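Local coordinates for protein ketosynthase (Streptomyces sp. MSC090213JE08, PDB 6KXD) that forms part of the ishigamide ketosynthase/chain length factor of a highly reducing type II polyketide synthase and probably contributes to polyketide chain elongation, at residues Trp25-Pro30 with Ala36-Gly41; Arg86-Ala91 with Ala158-Ile163; Leu92-Gly97 with Glu231-Phe236. All blocks are in the same frame, centred on the assembly; numbering follows the deposited sequence.

Interaction 1 (Trp25-Pro30 with Ala36-Gly41)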
loop_
_atom_site.group_PDB
_atom_site.type_symbol
_atom_site.label_atom_id
_atom_site.label_comp_id
_atom_site.label_asym_id
_atom_site.label_seq_id
_atom_site.Cartn_x
_atom_site.Cartn_y
_atom_site.Cartn_z
ATOM N N TRP B 25 -13.461 -9.739 15.471
ATOM C CA TRP B 25 -12.352 -8.843 15.624
ATOM C C TRP B 25 -11.372 -9.370 16.633
ATOM O O TRP B 25 -11.661 -10.262 17.442
ATOM C CB TRP B 25 -12.818 -7.453 16.002
ATOM C CG TRP B 25 -13.522 -7.332 17.304
ATOM C CD1 TRP B 25 -14.819 -7.649 17.593
ATOM C CD2 TRP B 25 -12.942 -6.848 18.520
ATOM N NE1 TRP B 25 -15.095 -7.354 18.895
ATOM C CE2 TRP B 25 -13.966 -6.876 19.496
ATOM C CE3 TRP B 25 -11.679 -6.368 18.870
ATOM C CZ2 TRP B 25 -13.744 -6.465 20.807
ATOM C CZ3 TRP B 25 -11.457 -5.973 20.172
ATOM C CH2 TRP B 25 -12.483 -6.019 21.122
ATOM N N SER B 26 -10.189 -8.775 16.555
ATOM C CA SER B 26 -9.141 -9.100 17.395
ATOM C C SER B 26 -8.282 -7.866 17.572
ATOM O O SER B 26 -8.318 -6.958 16.740
ATOM C CB SER B 26 -8.341 -10.234 16.834
ATOM O OG SER B 26 -7.483 -10.733 17.850
ATOM N N ALA B 27 -7.522 -7.868 18.642
ATOM C CA ALA B 27 -6.643 -6.781 18.931
ATOM C C ALA B 27 -5.510 -7.250 19.825
ATOM O O ALA B 27 -5.666 -8.080 20.708
ATOM C CB ALA B 27 -7.368 -5.643 19.591
ATOM N N VAL B 28 -4.355 -6.659 19.572
ATOM C CA VAL B 28 -3.254 -6.740 20.431
ATOM C C VAL B 28 -2.899 -5.281 20.633
ATOM O O VAL B 28 -2.732 -4.551 19.667
ATOM C CB VAL B 28 -2.075 -7.515 19.813
ATOM C CG1 VAL B 28 -0.875 -7.502 20.737
ATOM C CG2 VAL B 28 -2.457 -8.935 19.425
ATOM N N SER B 29 -2.907 -4.852 21.870
ATOM C CA SER B 29 -2.960 -3.446 22.113
ATOM C C SER B 29 -2.289 -3.113 23.438
ATOM O O SER B 29 -1.879 -4.003 24.184
ATOM C CB SER B 29 -4.410 -3.019 22.130
ATOM O OG SER B 29 -4.973 -3.369 23.382
ATOM N N PRO B 30 -2.159 -1.814 23.787
ATOM C CA PRO B 30 -1.595 -1.459 25.085
ATOM C C PRO B 30 -2.427 -1.960 26.276
ATOM O O PRO B 30 -1.905 -1.942 27.360
ATOM C CB PRO B 30 -1.531 0.075 25.053
ATOM C CG PRO B 30 -1.484 0.383 23.559
ATOM C CD PRO B 30 -2.395 -0.641 22.932
ATOM N N ALA B 36 -10.275 -9.728 24.320
ATOM C CA ALA B 36 -10.853 -9.647 25.685
ATOM C C ALA B 36 -10.157 -8.534 26.467
ATOM O O ALA B 36 -10.820 -7.711 27.115
ATOM C CB ALA B 36 -10.726 -10.973 26.395
ATOM N N GLU B 37 -8.819 -8.504 26.407
ATOM C CA GLU B 37 -8.066 -7.519 27.147
ATOM C C GLU B 37 -8.437 -6.130 26.599
ATOM O O GLU B 37 -8.518 -5.175 27.351
ATOM C CB GLU B 37 -6.542 -7.705 27.067
ATOM C CG GLU B 37 -5.975 -8.804 27.973
ATOM C CD GLU B 37 -6.221 -10.201 27.431
ATOM O OE1 GLU B 37 -5.823 -11.179 28.118
ATOM O OE2 GLU B 37 -6.831 -10.318 26.326
ATOM N N PHE B 38 -8.566 -6.019 25.267
ATOM C CA PHE B 38 -8.876 -4.724 24.633
ATOM C C PHE B 38 -10.252 -4.250 25.121
ATOM O O PHE B 38 -10.470 -3.076 25.534
ATOM C CB PHE B 38 -8.881 -4.868 23.115
ATOM C CG PHE B 38 -9.043 -3.558 22.405
ATOM C CD1 PHE B 38 -7.949 -2.726 22.203
ATOM C CD2 PHE B 38 -10.298 -3.122 21.997
ATOM C CE1 PHE B 38 -8.116 -1.491 21.581
ATOM C CE2 PHE B 38 -10.459 -1.900 21.367
ATOM C CZ PHE B 38 -9.373 -1.088 21.167
ATOM N N ALA B 39 -11.202 -5.180 25.058
ATOM C CA ALA B 39 -12.592 -4.914 25.431
ATOM C C ALA B 39 -12.648 -4.487 26.909
ATOM O O ALA B 39 -13.279 -3.477 27.281
ATOM C CB ALA B 39 -13.428 -6.148 25.157
ATOM N N ALA B 40 -11.946 -5.229 27.757
ATOM C CA ALA B 40 -11.850 -4.884 29.181
ATOM C C ALA B 40 -11.298 -3.463 29.346
ATOM O O ALA B 40 -11.868 -2.645 30.084
ATOM C CB ALA B 40 -11.028 -5.909 29.914
ATOM N N GLY B 41 -10.228 -3.135 28.621
ATOM C CA GLY B 41 -9.555 -1.833 28.770
ATOM C C GLY B 41 -10.435 -0.682 28.303
ATOM O O GLY B 41 -10.473 0.404 28.919
#
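W25 opens the strand's side of this contact by setting the six-membered part of its indole against F38, W25 CZ3 lying 3.6 Å from F38 CD2. In the N-terminal half of the thiolase fold of ketosynthases, strand 20-29 is here crossed by the short helix 35-44 that follows a tight antiparallel turn; the two local axes run at 77° and approach to 7.7 Å. With W25 CG held between the backbone N and the carbonyl carbon (chi1 63°), the indole reaches across to the helix, where W25 CH2 also meets A39 CB at 4.1 Å, close to the indole plane. The W25 and F38 rings cross obliquely, with planes at 77° and centroids 5.8 Å apart. Two residues on, A27 adds only a methyl, A27 CB touching F38 CG at 3.9 Å, a small side chain that probably lets the phenyl come near the strand backbone. S26 and V28 turn to the other face, where helix 86-99 covers them, whereas F335 and A338 of helix 332-344 complete the surroundings of F38. Cutting F38 back to an alanine is likely to open a gap between W25, A27 and S29 and to take away most of the helix's contact with the strand. S29 ends the row: its hydroxyl is hydrogen-bonded to Y31 N, as in an ST turn, and S29 OG meets the F38 ring at its edge, in plane, 3.3 Å from F38 CD1.

Interaction 2 (Arg86-Ala91 with Ala158-Ile163)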
loop_
_atom_site.group_PDB
_atom_site.type_symbol
_atom_site.label_atom_id
_atom_site.label_comp_id
_atom_site.label_asym_id
_atom_site.label_seq_id
_atom_site.Cartn_x
_atom_site.Cartn_y
_atom_site.Cartn_z
ATOM N N ARG B 86 8.550 -6.567 15.161
ATOM C CA ARG B 86 7.486 -6.498 16.084
ATOM C C ARG B 86 6.168 -6.253 15.330
ATOM O O ARG B 86 5.167 -6.791 15.719
ATOM C CB ARG B 86 7.816 -5.431 17.109
ATOM C CG ARG B 86 6.820 -5.311 18.238
ATOM C CD ARG B 86 7.407 -4.313 19.204
ATOM N NE ARG B 86 6.575 -4.128 20.355
ATOM C CZ ARG B 86 6.580 -4.907 21.424
ATOM N NH1 ARG B 86 7.421 -5.928 21.489
ATOM N NH2 ARG B 86 5.732 -4.674 22.410
ATOM N N LEU B 87 6.199 -5.472 14.247
ATOM C CA LEU B 87 5.003 -5.128 13.512
ATOM C C LEU B 87 4.360 -6.417 13.009
ATOM O O LEU B 87 3.182 -6.716 13.299
ATOM C CB LEU B 87 5.339 -4.192 12.355
ATOM C CG LEU B 87 4.172 -3.910 11.413
ATOM C CD1 LEU B 87 3.062 -3.182 12.169
ATOM C CD2 LEU B 87 4.637 -3.111 10.220
ATOM N N THR B 88 5.185 -7.235 12.362
ATOM C CA THR B 88 4.715 -8.495 11.864
ATOM C C THR B 88 4.195 -9.332 13.016
ATOM O O THR B 88 3.122 -9.978 12.877
ATOM C CB THR B 88 5.776 -9.264 11.085
ATOM O OG1 THR B 88 6.062 -8.599 9.857
ATOM C CG2 THR B 88 5.332 -10.686 10.788
ATOM N N ALA B 89 4.939 -9.368 14.106
ATOM C CA ALA B 89 4.547 -10.203 15.243
ATOM C C ALA B 89 3.179 -9.777 15.758
ATOM O O ALA B 89 2.322 -10.611 16.040
ATOM C CB ALA B 89 5.573 -10.121 16.336
ATOM N N LEU B 90 2.972 -8.466 15.866
ATOM C CA LEU B 90 1.691 -8.010 16.371
ATOM C C LEU B 90 0.546 -8.435 15.461
ATOM O O LEU B 90 -0.551 -8.795 15.947
ATOM C CB LEU B 90 1.717 -6.495 16.452
ATOM C CG LEU B 90 2.605 -5.948 17.557
ATOM C CD1 LEU B 90 2.815 -4.480 17.274
ATOM C CD2 LEU B 90 2.021 -6.187 18.921
ATOM N N ALA B 91 0.755 -8.292 14.149
ATOM C CA ALA B 91 -0.219 -8.663 13.148
ATOM C C ALA B 91 -0.510 -10.151 13.273
ATOM O O ALA B 91 -1.683 -10.576 13.174
ATOM C CB ALA B 91 0.252 -8.356 11.760
ATOM N N ALA B 158 1.320 -8.472 6.185
ATOM C CA ALA B 158 0.160 -8.980 5.520
ATOM C C ALA B 158 0.493 -10.350 4.899
ATOM O O ALA B 158 -0.286 -11.279 4.993
ATOM C CB ALA B 158 -0.349 -7.969 4.519
ATOM N N GLY B 159 1.660 -10.423 4.263
ATOM C CA GLY B 159 2.187 -11.624 3.628
ATOM C C GLY B 159 2.422 -12.732 4.635
ATOM O O GLY B 159 2.090 -13.905 4.363
ATOM N N ALA B 160 3.013 -12.376 5.780
ATOM C CA ALA B 160 3.254 -13.330 6.874
ATOM C C ALA B 160 1.929 -13.914 7.372
ATOM O O ALA B 160 1.851 -15.121 7.708
ATOM C CB ALA B 160 4.004 -12.726 8.020
ATOM N N THR B 161 0.916 -13.059 7.480
ATOM C CA THR B 161 -0.412 -13.509 7.934
ATOM C C THR B 161 -0.911 -14.584 6.984
ATOM O O THR B 161 -1.444 -15.621 7.409
ATOM C CB THR B 161 -1.360 -12.311 8.021
ATOM O OG1 THR B 161 -0.786 -11.370 8.915
ATOM C CG2 THR B 161 -2.737 -12.684 8.501
ATOM N N ALA B 162 -0.713 -14.352 5.695
ATOM C CA ALA B 162 -1.154 -15.289 4.646
ATOM C C ALA B 162 -0.374 -16.591 4.711
ATOM O O ALA B 162 -0.991 -17.662 4.543
ATOM C CB ALA B 162 -1.037 -14.650 3.305
ATOM N N ILE B 163 0.931 -16.507 4.988
ATOM C CA ILE B 163 1.766 -17.722 5.103
ATOM C C ILE B 163 1.245 -18.503 6.298
ATOM O O ILE B 163 1.006 -19.687 6.201
ATOM C CB ILE B 163 3.257 -17.399 5.253
ATOM C CG1 ILE B 163 3.801 -16.858 3.927
ATOM C CG2 ILE B 163 4.078 -18.589 5.764
ATOM C CD1 ILE B 163 5.100 -16.138 4.100
#
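T88 and A160 meet methyl to methyl: T88 CG2 approaches A160 CB to 3.7 Å, and this is the nearer of the two van der Waals contacts between the helices. A turn further along, A91 CB faces T161 OG1 at 4.3 Å, a looser approach of a methyl to a hydroxyl. All four residues are buried, and their small side chains suit the spacing of the backbones, with CA atoms 7.1 Å apart in both the T88-A160 and the A91-T161 pair. Only 109 Å² is covered between the segments. L92, the next residue of helix 86-99, adds a larger side chain that packs on both A160 and T161.

Polar bonds belong to the surroundings of this apolar seam. With T88 CG2 anti to its own nitrogen and the hydroxyl beside that nitrogen (chi1 -69°), the methyl faces A160 while T88 OG1 is hydrogen-bonded to D85 OD1 and H156 ND1. H156 stands at the start of helix 156-165, so the threonine ties the two helices together by its hydroxyl as well as by its methyl. T161 OG1 turns back to its own helix and bonds with A157 O, which satisfies this buried hydroxyl without a partner on A91. Backbone bonds such as L90 N to R86 O, 2.8 Å, keep each segment regular.

Beyond the seam, A162 and I163 pack on C264 and A267 of a neighbouring subunit, while T161 also rests on L201 of strand 199-206. The arrangement is consistent with two helices of the outer helical layer covering the N-terminal half of a thiolase fold, one of them reaching the dimer interface.

Interaction 3 (Leu92-Gly97 with Glu231-Phe236)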
loop_
_atom_site.group_PDB
_atom_site.type_symbol
_atom_site.label_atom_id
_atom_site.label_comp_id
_atom_site.label_asym_id
_atom_site.label_seq_id
_atom_site.Cartn_x
_atom_site.Cartn_y
_atom_site.Cartn_z
ATOM N N LEU B 92 0.555 -10.941 13.474
ATOM C CA LEU B 92 0.353 -12.427 13.479
ATOM C C LEU B 92 -0.456 -12.828 14.705
ATOM O O LEU B 92 -1.360 -13.654 14.567
ATOM C CB LEU B 92 1.675 -13.183 13.446
ATOM C CG LEU B 92 2.466 -13.032 12.150
ATOM C CD1 LEU B 92 3.744 -13.864 12.174
ATOM C CD2 LEU B 92 1.641 -13.373 10.944
ATOM N N VAL B 93 -0.112 -12.250 15.846
ATOM C CA VAL B 93 -0.810 -12.573 17.067
ATOM C C VAL B 93 -2.256 -12.114 16.916
ATOM O O VAL B 93 -3.168 -12.836 17.225
ATOM C CB VAL B 93 -0.153 -11.980 18.313
ATOM C CG1 VAL B 93 -1.037 -12.252 19.539
ATOM C CG2 VAL B 93 1.230 -12.561 18.528
ATOM N N ALA B 94 -2.455 -10.962 16.289
ATOM C CA ALA B 94 -3.809 -10.516 16.121
ATOM C C ALA B 94 -4.571 -11.472 15.198
ATOM O O ALA B 94 -5.771 -11.721 15.402
ATOM C CB ALA B 94 -3.845 -9.102 15.607
ATOM N N SER B 95 -3.892 -11.980 14.150
ATOM C CA SER B 95 -4.530 -12.846 13.172
ATOM C C SER B 95 -5.030 -14.116 13.853
ATOM O O SER B 95 -6.046 -14.618 13.447
ATOM C CB SER B 95 -3.674 -13.171 11.972
ATOM O OG SER B 95 -2.587 -14.010 12.269
ATOM N N ASP B 96 -4.229 -14.641 14.767
ATOM C CA ASP B 96 -4.585 -15.828 15.528
ATOM C C ASP B 96 -5.838 -15.579 16.371
ATOM O O ASP B 96 -6.728 -16.435 16.405
ATOM C CB ASP B 96 -3.446 -16.248 16.442
ATOM C CG ASP B 96 -2.356 -17.020 15.721
ATOM O OD1 ASP B 96 -2.396 -17.074 14.475
ATOM O OD2 ASP B 96 -1.459 -17.514 16.429
ATOM N N GLY B 97 -5.910 -14.414 17.019
ATOM C CA GLY B 97 -7.100 -14.025 17.814
ATOM C C GLY B 97 -8.332 -13.949 16.938
ATOM O O GLY B 97 -9.445 -14.240 17.370
ATOM N N GLU B 231 0.999 1.240 20.443
ATOM C CA GLU B 231 1.261 0.320 19.396
ATOM C C GLU B 231 0.181 -0.752 19.421
ATOM O O GLU B 231 -0.511 -0.965 20.429
ATOM C CB GLU B 231 2.640 -0.314 19.576
ATOM C CG GLU B 231 2.742 -1.102 20.857
ATOM C CD GLU B 231 3.931 -2.056 20.974
ATOM O OE1 GLU B 231 4.657 -2.204 19.991
ATOM O OE2 GLU B 231 4.121 -2.640 22.060
ATOM N N GLY B 232 0.190 -1.543 18.367
ATOM C CA GLY B 232 -0.472 -2.748 18.367
ATOM C C GLY B 232 -1.105 -3.024 17.026
ATOM O O GLY B 232 -0.726 -2.470 15.995
ATOM N N CYS B 233 -2.114 -3.886 17.043
ATOM C CA CYS B 233 -2.809 -4.263 15.831
ATOM C C CYS B 233 -4.267 -4.574 16.156
ATOM O O CYS B 233 -4.571 -5.266 17.111
ATOM C CB CYS B 233 -2.180 -5.495 15.186
ATOM S SG CYS B 233 -3.058 -6.166 13.743
ATOM N N GLY B 234 -5.166 -4.062 15.325
ATOM C CA GLY B 234 -6.548 -4.429 15.341
ATOM C C GLY B 234 -6.923 -5.012 14.017
ATOM O O GLY B 234 -6.468 -4.486 12.974
ATOM N N LEU B 235 -7.703 -6.112 14.035
ATOM C CA LEU B 235 -8.151 -6.797 12.858
ATOM C C LEU B 235 -9.627 -7.171 12.973
ATOM O O LEU B 235 -10.102 -7.442 14.099
ATOM C CB LEU B 235 -7.411 -8.119 12.661
ATOM C CG LEU B 235 -5.912 -8.060 12.411
ATOM C CD1 LEU B 235 -5.384 -9.483 12.326
ATOM C CD2 LEU B 235 -5.600 -7.302 11.120
ATOM N N PHE B 236 -10.279 -7.142 11.819
ATOM C CA PHE B 236 -11.681 -7.446 11.640
ATOM C C PHE B 236 -11.856 -8.526 10.599
ATOM O O PHE B 236 -11.148 -8.551 9.575
ATOM C CB PHE B 236 -12.450 -6.208 11.197
ATOM C CG PHE B 236 -12.125 -5.091 12.118
ATOM C CD1 PHE B 236 -12.675 -5.072 13.403
ATOM C CD2 PHE B 236 -11.200 -4.141 11.748
ATOM C CE1 PHE B 236 -12.339 -4.059 14.280
ATOM C CE2 PHE B 236 -10.805 -3.172 12.653
ATOM C CZ PHE B 236 -11.380 -3.141 13.918
#
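A94 is the close-packed point of this contact: its methyl looks into strand 232-236, where A94 CB meets C233 SG at 3.6 Å and L235 CD1 at 3.6 Å. C233 SG stands anti to the backbone N (chi1 174°), which brings the sulfur alongside that methyl. L235 extends its CD1 branch further, under the helix backbone, lying 3.4 Å from S95 N. S95 CB is a more distant neighbour of the same branch, and the CA atoms of A94 and C233 are 6.3 Å apart. Helix 86-99 thus lies along a strand of the N-terminal half of the thiolase fold, the local axes 33° from parallel and 8.0 Å apart, and V28 of strand 20-29 extends the floor beneath A94 and V93. On the flank of the helix, the buried S95 OG donates to L92 O over 2.6 Å, tilted 21° from the carbonyl plane, and L92 O also accepts from D96 N. The same hydroxyl is hydrogen-bonded to H165 NE2, so two bonds fix its rotation while its CB stays near L235. Turned from the strand, L92 is buried against helix 156-165. The looser, solvent side belongs to D96 and G97, both partly exposed, which touch nothing of the strand; the D96 carboxylate instead forms a salt bridge with R164 NH2.

How the interactions relate
All three interactions lie within the N-terminal ketoacyl-synthase region, and interaction 1 closes along the chain before the other two open. Interactions 2 and 3 share helix 86-99 and interleave in sequence, their centres about 9 Å apart; R86 NH2 joins them by a 2.6 Å salt bridge to E231 OE2. Interactions 1 and 3, also about 9 Å apart between centres, meet through the antiparallel neighbours 20-29 and 229-240, with V28 O probably hydrogen-bonded to C233 N at 2.8 Å. Strand 20-29 therefore carries helix 35-44 on one face and helix 86-99 on the other, while helix 156-165 continues the packing outward to the partner subunit.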